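Local atomic coordinates of translation initiation factor eIF2b-like protein (PDB entry 4ZEM), a protein that is the beta subunit of eIF2B, a heterodecameric translation initiation factor, and probably takes part in guanine nucleotide exchange on eIF2. Residues S27-I32 with G76-R81; V301-G306 with D355-Y360. All blocks are in the same frame, centred on the assembly; numbering follows the deposited sequence. Where two conformers were deposited one is given.

Interaction 1: S27-I32 with G76-R81; sequences SIESLI and GARLAR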
ATOM      1  N   SER A  27      -3.788  14.459 -17.471  1.00 66.89           N
ATOM      2  CA  SER A  27      -3.945  13.263 -16.634  1.00 78.28           C
ATOM      3  C   SER A  27      -3.564  13.523 -15.180  1.00 76.12           C
ATOM      4  O   SER A  27      -4.274  13.108 -14.263  1.00 80.04           O
ATOM      5  CB  SER A  27      -3.108  12.096 -17.172  1.00 68.96           C
ATOM      6  OG  SER A  27      -3.416  11.805 -18.523  1.00 71.39           O
ATOM      7  N   ILE A  28      -2.449  14.218 -14.978  1.00 73.08           N
ATOM      8  CA  ILE A  28      -1.977  14.543 -13.636  1.00 73.81           C
ATOM      9  C   ILE A  28      -3.006  15.418 -12.930  1.00 76.40           C
ATOM     10  O   ILE A  28      -3.351  15.174 -11.777  1.00 78.84           O
ATOM     11  CB  ILE A  28      -0.609  15.272 -13.661  1.00 74.86           C
ATOM     12  CG1 ILE A  28       0.453  14.421 -14.362  1.00 75.29           C
ATOM     13  CG2 ILE A  28      -0.152  15.608 -12.246  1.00 64.60           C
ATOM     14  CD1 ILE A  28       1.825  15.089 -14.439  1.00 73.30           C
ATOM     15  N   GLU A  29      -3.509  16.425 -13.637  1.00 76.28           N
ATOM     16  CA  GLU A  29      -4.473  17.361 -13.062  1.00 84.82           C
ATOM     17  C   GLU A  29      -5.830  16.722 -12.758  1.00 84.98           C
ATOM     18  O   GLU A  29      -6.478  17.076 -11.774  1.00 85.33           O
ATOM     19  CB  GLU A  29      -4.667  18.557 -13.993  1.00 93.10           C
ATOM     20  CG  GLU A  29      -5.204  19.787 -13.286  1.00108.37           C
ATOM     21  CD  GLU A  29      -4.391  20.146 -12.054  1.00112.42           C
ATOM     22  OE1 GLU A  29      -5.001  20.435 -11.001  1.00113.49           O
ATOM     23  OE2 GLU A  29      -3.144  20.149 -12.140  1.00111.00           O
ATOM     24  N   SER A  30      -6.265  15.800 -13.610  1.00 84.40           N
ATOM     25  CA  SER A  30      -7.495  15.051 -13.360  1.00 86.56           C
ATOM     26  C   SER A  30      -7.366  14.205 -12.096  1.00 83.01           C
ATOM     27  O   SER A  30      -8.289  14.140 -11.287  1.00 84.77           O
ATOM     28  CB  SER A  30      -7.854  14.163 -14.553  1.00 85.95           C
ATOM     29  OG  SER A  30      -7.623  14.828 -15.780  1.00 97.84           O
ATOM     30  N   LEU A  31      -6.222  13.544 -11.938  1.00 78.22           N
ATOM     31  CA  LEU A  31      -5.989  12.725 -10.754  1.00 77.67           C
ATOM     32  C   LEU A  31      -5.933  13.594  -9.500  1.00 79.86           C
ATOM     33  O   LEU A  31      -6.471  13.219  -8.460  1.00 77.07           O
ATOM     34  CB  LEU A  31      -4.696  11.916 -10.889  1.00 64.88           C
ATOM     35  CG  LEU A  31      -4.436  10.873  -9.796  1.00 62.45           C
ATOM     36  CD1 LEU A  31      -5.708  10.108  -9.444  1.00 57.05           C
ATOM     37  CD2 LEU A  31      -3.315   9.918 -10.185  1.00 56.17           C
ATOM     38  N   ILE A  32      -5.296  14.760  -9.612  1.00 81.18           N
ATOM     39  CA  ILE A  32      -5.217  15.702  -8.498  1.00 77.75           C
ATOM     40  C   ILE A  32      -6.628  16.076  -8.070  1.00 84.01           C
ATOM     41  O   ILE A  32      -6.936  16.142  -6.882  1.00 91.44           O
ATOM     42  CB  ILE A  32      -4.435  16.984  -8.875  1.00 75.91           C
ATOM     43  CG1 ILE A  32      -2.963  16.670  -9.132  1.00 76.03           C
ATOM     44  CG2 ILE A  32      -4.541  18.027  -7.772  1.00 67.51           C
ATOM     45  CD1 ILE A  32      -2.188  16.371  -7.882  1.00 81.87           C
ATOM     46  N   GLY A  76       5.164  13.096  -8.349  1.00 54.27           N
ATOM     47  CA  GLY A  76       4.794  12.413  -7.125  1.00 58.15           C
ATOM     48  C   GLY A  76       4.516  13.391  -6.001  1.00 62.25           C
ATOM     49  O   GLY A  76       3.598  13.194  -5.202  1.00 57.09           O
ATOM     50  N   ALA A  77       5.317  14.448  -5.941  1.00 49.26           N
ATOM     51  CA  ALA A  77       5.176  15.476  -4.918  1.00 62.10           C
ATOM     52  C   ALA A  77       3.831  16.190  -5.027  1.00 66.55           C
ATOM     53  O   ALA A  77       3.193  16.495  -4.018  1.00 68.67           O
ATOM     54  CB  ALA A  77       6.316  16.471  -5.017  1.00 53.87           C
ATOM     55  N   ARG A  78       3.423  16.471  -6.261  1.00 70.53           N
ATOM     56  CA  ARG A  78       2.162  17.150  -6.549  1.00 69.05           C
ATOM     57  C   ARG A  78       0.963  16.306  -6.124  1.00 70.12           C
ATOM     58  O   ARG A  78       0.012  16.804  -5.521  1.00 76.58           O
ATOM     59  CB  ARG A  78       2.078  17.450  -8.045  1.00 60.04           C
ATOM     60  CG  ARG A  78       3.046  18.508  -8.508  1.00 64.80           C
ATOM     61  CD  ARG A  78       2.892  18.829  -9.986  1.00 66.01           C
ATOM     62  NE  ARG A  78       1.557  19.277 -10.362  1.00 76.53           N
ATOM     63  CZ  ARG A  78       1.169  19.443 -11.624  1.00 79.09           C
ATOM     64  NH1 ARG A  78      -0.062  19.857 -11.899  1.00 75.14           N
ATOM     65  NH2 ARG A  78       2.017  19.191 -12.613  1.00 71.57           N
ATOM     66  N   LEU A  79       1.019  15.025  -6.459  1.00 68.38           N
ATOM     67  CA  LEU A  79      -0.030  14.088  -6.107  1.00 64.82           C
ATOM     68  C   LEU A  79      -0.119  13.933  -4.599  1.00 61.24           C
ATOM     69  O   LEU A  79      -1.200  13.872  -4.036  1.00 62.37           O
ATOM     70  CB  LEU A  79       0.233  12.739  -6.762  1.00 60.82           C
ATOM     71  CG  LEU A  79       0.234  12.766  -8.285  1.00 62.13           C
ATOM     72  CD1 LEU A  79       0.765  11.466  -8.854  1.00 51.69           C
ATOM     73  CD2 LEU A  79      -1.157  13.060  -8.813  1.00 67.86           C
ATOM     74  N   ALA A  80       1.032  13.873  -3.948  1.00 57.70           N
ATOM     75  CA  ALA A  80       1.089  13.727  -2.505  1.00 55.85           C
ATOM     76  C   ALA A  80       0.462  14.927  -1.828  1.00 69.93           C
ATOM     77  O   ALA A  80      -0.228  14.795  -0.824  1.00 68.63           O
ATOM     78  CB  ALA A  80       2.526  13.562  -2.051  1.00 49.85           C
ATOM     79  N   ARG A  81       0.718  16.101  -2.384  1.00 79.19           N
ATOM     80  CA  ARG A  81       0.197  17.347  -1.845  1.00 89.41           C
ATOM     81  C   ARG A  81      -1.327  17.397  -1.885  1.00 85.56           C
ATOM     82  O   ARG A  81      -1.960  17.898  -0.964  1.00 92.77           O
ATOM     83  CB  ARG A  81       0.795  18.538  -2.591  1.00100.25           C
ATOM     84  CG  ARG A  81       0.746  19.842  -1.816  1.00116.36           C
ATOM     85  CD  ARG A  81       1.404  20.967  -2.595  1.00126.10           C
ATOM     86  NE  ARG A  81       0.819  21.126  -3.923  1.00131.68           N
ATOM     87  CZ  ARG A  81       1.227  22.022  -4.814  1.00135.97           C
ATOM     88  NH1 ARG A  81       0.638  22.096  -5.998  1.00134.59           N
ATOM     89  NH2 ARG A  81       2.224  22.842  -4.518  1.00137.80           N
TER

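Interaction 2: V301-G306 with D355-Y360; sequences VIALCG and DLVDVY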
ATOM      1  N   VAL A 301      -2.245  -9.852  18.281  1.00 45.12           N
ATOM      2  CA  VAL A 301      -2.709  -8.763  17.443  1.00 46.51           C
ATOM      3  C   VAL A 301      -2.058  -8.915  16.082  1.00 38.75           C
ATOM      4  O   VAL A 301      -0.834  -8.913  15.970  1.00 40.28           O
ATOM      5  CB  VAL A 301      -2.368  -7.384  18.043  1.00 48.25           C
ATOM      6  CG1 VAL A 301      -2.756  -6.285  17.080  1.00 41.47           C
ATOM      7  CG2 VAL A 301      -3.070  -7.189  19.374  1.00 45.78           C
ATOM      8  N   ILE A 302      -2.887  -9.079  15.056  1.00 37.00           N
ATOM      9  CA  ILE A 302      -2.396  -9.306  13.704  1.00 34.06           C
ATOM     10  C   ILE A 302      -2.766  -8.126  12.819  1.00 42.56           C
ATOM     11  O   ILE A 302      -3.940  -7.738  12.727  1.00 34.93           O
ATOM     12  CB  ILE A 302      -2.960 -10.612  13.061  1.00 35.88           C
ATOM     13  CG1 ILE A 302      -2.624 -11.854  13.889  1.00 35.42           C
ATOM     14  CG2 ILE A 302      -2.412 -10.805  11.662  1.00 34.74           C
ATOM     15  CD1 ILE A 302      -3.680 -12.242  14.894  1.00 39.69           C
ATOM     16  N   ALA A 303      -1.763  -7.569  12.151  1.00 41.86           N
ATOM     17  CA  ALA A 303      -1.992  -6.463  11.236  1.00 35.09           C
ATOM     18  C   ALA A 303      -1.838  -6.944   9.805  1.00 38.78           C
ATOM     19  O   ALA A 303      -0.801  -7.503   9.430  1.00 41.23           O
ATOM     20  CB  ALA A 303      -1.026  -5.329  11.517  1.00 31.78           C
ATOM     21  N   LEU A 304      -2.883  -6.735   9.013  1.00 31.81           N
ATOM     22  CA  LEU A 304      -2.849  -7.082   7.598  1.00 32.39           C
ATOM     23  C   LEU A 304      -2.315  -5.888   6.838  1.00 40.66           C
ATOM     24  O   LEU A 304      -2.896  -4.804   6.899  1.00 57.22           O
ATOM     25  CB  LEU A 304      -4.237  -7.463   7.080  1.00 27.42           C
ATOM     26  CG  LEU A 304      -4.665  -8.929   7.104  1.00 35.90           C
ATOM     27  CD1 LEU A 304      -4.330  -9.596   8.420  1.00 38.54           C
ATOM     28  CD2 LEU A 304      -6.143  -9.024   6.807  1.00 31.80           C
ATOM     29  N   CYS A 305      -1.178  -6.062   6.175  0.69 43.25           N
ATOM     30  CA  CYS A 305      -0.605  -4.984   5.375  0.69 45.82           C
ATOM     31  C   CYS A 305       0.254  -5.487   4.221  0.69 46.79           C
ATOM     32  O   CYS A 305       1.159  -6.294   4.417  0.69 53.73           O
ATOM     33  CB  CYS A 305       0.231  -4.076   6.274  0.69 45.38           C
ATOM     34  SG  CYS A 305       1.232  -5.012   7.452  0.69 48.36           S
ATOM     35  N   GLY A 306       0.003  -4.969   3.028  1.00 39.30           N
ATOM     36  CA  GLY A 306       0.843  -5.266   1.883  1.00 36.04           C
ATOM     37  C   GLY A 306       2.086  -4.405   1.976  1.00 42.29           C
ATOM     38  O   GLY A 306       2.055  -3.331   2.581  1.00 38.27           O
ATOM     39  N   ASP A 355       4.918  -2.308  20.266  1.00 48.50           N
ATOM     40  CA  ASP A 355       4.736  -3.202  21.410  1.00 60.55           C
ATOM     41  C   ASP A 355       3.366  -3.884  21.411  1.00 61.93           C
ATOM     42  O   ASP A 355       3.235  -5.018  21.868  1.00 75.00           O
ATOM     43  CB  ASP A 355       4.955  -2.445  22.721  1.00 60.20           C
ATOM     44  CG  ASP A 355       6.398  -2.502  23.183  1.00 93.44           C
ATOM     45  OD1 ASP A 355       7.256  -2.945  22.388  1.00 99.71           O
ATOM     46  OD2 ASP A 355       6.681  -2.116  24.338  1.00109.11           O
ATOM     47  N   LEU A 356       2.351  -3.173  20.926  1.00 52.86           N
ATOM     48  CA  LEU A 356       0.980  -3.687  20.837  1.00 52.49           C
ATOM     49  C   LEU A 356       0.735  -4.625  19.652  1.00 58.96           C
ATOM     50  O   LEU A 356      -0.328  -5.238  19.563  1.00 71.40           O
ATOM     51  CB  LEU A 356      -0.022  -2.533  20.776  1.00 50.89           C
ATOM     52  CG  LEU A 356      -0.074  -1.687  22.052  1.00 60.80           C
ATOM     53  CD1 LEU A 356      -1.113  -0.571  21.960  1.00 58.39           C
ATOM     54  CD2 LEU A 356      -0.326  -2.573  23.267  1.00 57.74           C
ATOM     55  N   VAL A 357       1.682  -4.700  18.722  1.00 42.21           N
ATOM     56  CA  VAL A 357       1.506  -5.542  17.531  1.00 47.23           C
ATOM     57  C   VAL A 357       2.316  -6.839  17.577  1.00 39.85           C
ATOM     58  O   VAL A 357       3.507  -6.819  17.848  1.00 47.68           O
ATOM     59  CB  VAL A 357       1.895  -4.782  16.246  1.00 49.23           C
ATOM     60  CG1 VAL A 357       1.640  -5.650  15.017  1.00 36.38           C
ATOM     61  CG2 VAL A 357       1.135  -3.476  16.155  1.00 39.08           C
ATOM     62  N   ASP A 358       1.672  -7.963  17.279  1.00 40.01           N
ATOM     63  CA  ASP A 358       2.357  -9.254  17.319  1.00 45.00           C
ATOM     64  C   ASP A 358       2.819  -9.732  15.949  1.00 39.86           C
ATOM     65  O   ASP A 358       3.964 -10.137  15.783  1.00 51.22           O
ATOM     66  CB  ASP A 358       1.453 -10.311  17.953  1.00 39.89           C
ATOM     67  CG  ASP A 358       1.176 -10.029  19.410  1.00 54.74           C
ATOM     68  OD1 ASP A 358       2.108 -10.193  20.227  1.00 61.34           O
ATOM     69  OD2 ASP A 358       0.037  -9.630  19.738  1.00 57.66           O
ATOM     70  N   VAL A 359       1.926  -9.687  14.969  1.00 42.30           N
ATOM     71  CA  VAL A 359       2.250 -10.167  13.636  1.00 43.24           C
ATOM     72  C   VAL A 359       1.937  -9.120  12.571  1.00 45.06           C
ATOM     73  O   VAL A 359       0.893  -8.468  12.622  1.00 40.48           O
ATOM     74  CB  VAL A 359       1.474 -11.458  13.295  1.00 41.17           C
ATOM     75  CG1 VAL A 359       1.791 -11.916  11.879  1.00 38.63           C
ATOM     76  CG2 VAL A 359       1.785 -12.551  14.292  1.00 32.69           C
ATOM     77  N   TYR A 360       2.855  -8.953  11.622  1.00 35.69           N
ATOM     78  CA  TYR A 360       2.599  -8.153  10.434  1.00 39.65           C
ATOM     79  C   TYR A 360       2.373  -9.148   9.319  1.00 41.75           C
ATOM     80  O   TYR A 360       3.303  -9.824   8.880  1.00 44.10           O
ATOM     81  CB  TYR A 360       3.770  -7.227  10.099  1.00 33.83           C
ATOM     82  CG  TYR A 360       4.170  -6.343  11.246  1.00 43.14           C
ATOM     83  CD1 TYR A 360       5.054  -6.798  12.220  1.00 32.86           C
ATOM     84  CD2 TYR A 360       3.647  -5.064  11.376  1.00 32.46           C
ATOM     85  CE1 TYR A 360       5.413  -6.005  13.281  1.00 35.15           C
ATOM     86  CE2 TYR A 360       4.000  -4.261  12.438  1.00 35.01           C
ATOM     87  CZ  TYR A 360       4.887  -4.733  13.385  1.00 35.20           C
ATOM     88  OH  TYR A 360       5.246  -3.936  14.445  1.00 40.34           O
TER

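Interaction 1: S27-I32 with G76-R81
I28, L31 and I32 of helix 24-37 pack against L79 of helix 65-82 in a near-parallel helix-helix contact within the helical N-terminal region, and a salt bridge between E29 and R78 borders this apolar patch. The axes of the two helix segments are 21° apart and 9.9 Å distant at closest approach. L79 supplies the central atom of the packing: its CD2 lies 3.6 Å from I32 CD1 and 4.1 Å from L31 CD2. The side chains of L31 and L79 are nearly perpendicular, whereas I32 meets L79 on a slant. I32 CD1 also touches the backbone of the residue preceding L79, 3.3 Å from R78 O. L52 of helix 43-59 touches I28, L31 and L79, so a third helix covers the buried side, consistent with the all-helical N-terminal region of eIF2B alpha, beta and delta subunits. On the more exposed side R78 leaves its helix with CG beside the backbone N (chi1 -70°) and bends at chi3 (58°), which lays the guanidinium across the CG2 methyl of I28. That methyl stands over the centre of one guanidinium face, with I28 CG2 4.1 Å from R78 CZ. E29 OE2 comes to the edge of the same group, in its plane, and lies 3.1 Å from R78 NH1. Carboxylate and guanidinium are nearly coplanar, and the contact is one-pronged, OE2 to NH1. R78 NH1 has a second acidic partner in E25, one helical turn before E29, so two carboxylates of helix 24-37 hold this end of the arginine.

Interaction 2: V301-G306 with D355-Y360
V301 and D358 have nearly perpendicular side chains, and the aspartate carboxylate reaches the start of strand 301-304: V301 N donates to D358 OD2 at 2.7 Å, on the lone pair directed away from the other carboxylate oxygen. With CG beside its own backbone N (chi1 -66°), D358 keeps the carboxylate turned to that amide. Were D358 an alanine, the V301 amide would probably lose its side-chain acceptor, leaving the backbone bonds to V301 O to hold this end. V301 O accepts twice, from V359 N and D358 N, both at 3.0 Å and both in the carbonyl plane. I302 and V359 run alongside each other on one face of the sheet, with I302 CG1 4.2 Å from V359 CB. A nearly straight bond joins the backbones, 2.8 Å from A303 N to V359 O (176° at the hydrogen). A303 and Y360 point to the other face, where V357 CG1 sits 3.7 Å above the Y360 ring plane, displaced from the ring centre. The Y360 hydroxyl bonds to G279 O. The parallel bridges I302-V359 and A303-Y360 join the last two of six parallel strands, whose 3-2-1-4-5-6 order is characteristic of a Rossmann-like fold.

How the interactions relate
Interaction 1 joins two helices of the N-terminal helical region, whereas interaction 2 pairs strands 301-304 and 359-362 of the mixed sheet. Their centres are 31 Å apart, on opposite sides of the chain's centre, and their nearest atoms remain about 18 Å from each other. They share no helix or strand and come in series along the chain: 76-81 closes the first before 301-306 opens the second. Helices 88-104, 117-124, 154-182 and 185-188 follow interaction 1 in sequence, ahead of the first sheet strand, 194-198. The subunit is thus built of a helical N-terminal portion and a Rossmann-like sheet portion, one contact belonging to helix-helix packing and the other to strand pairing.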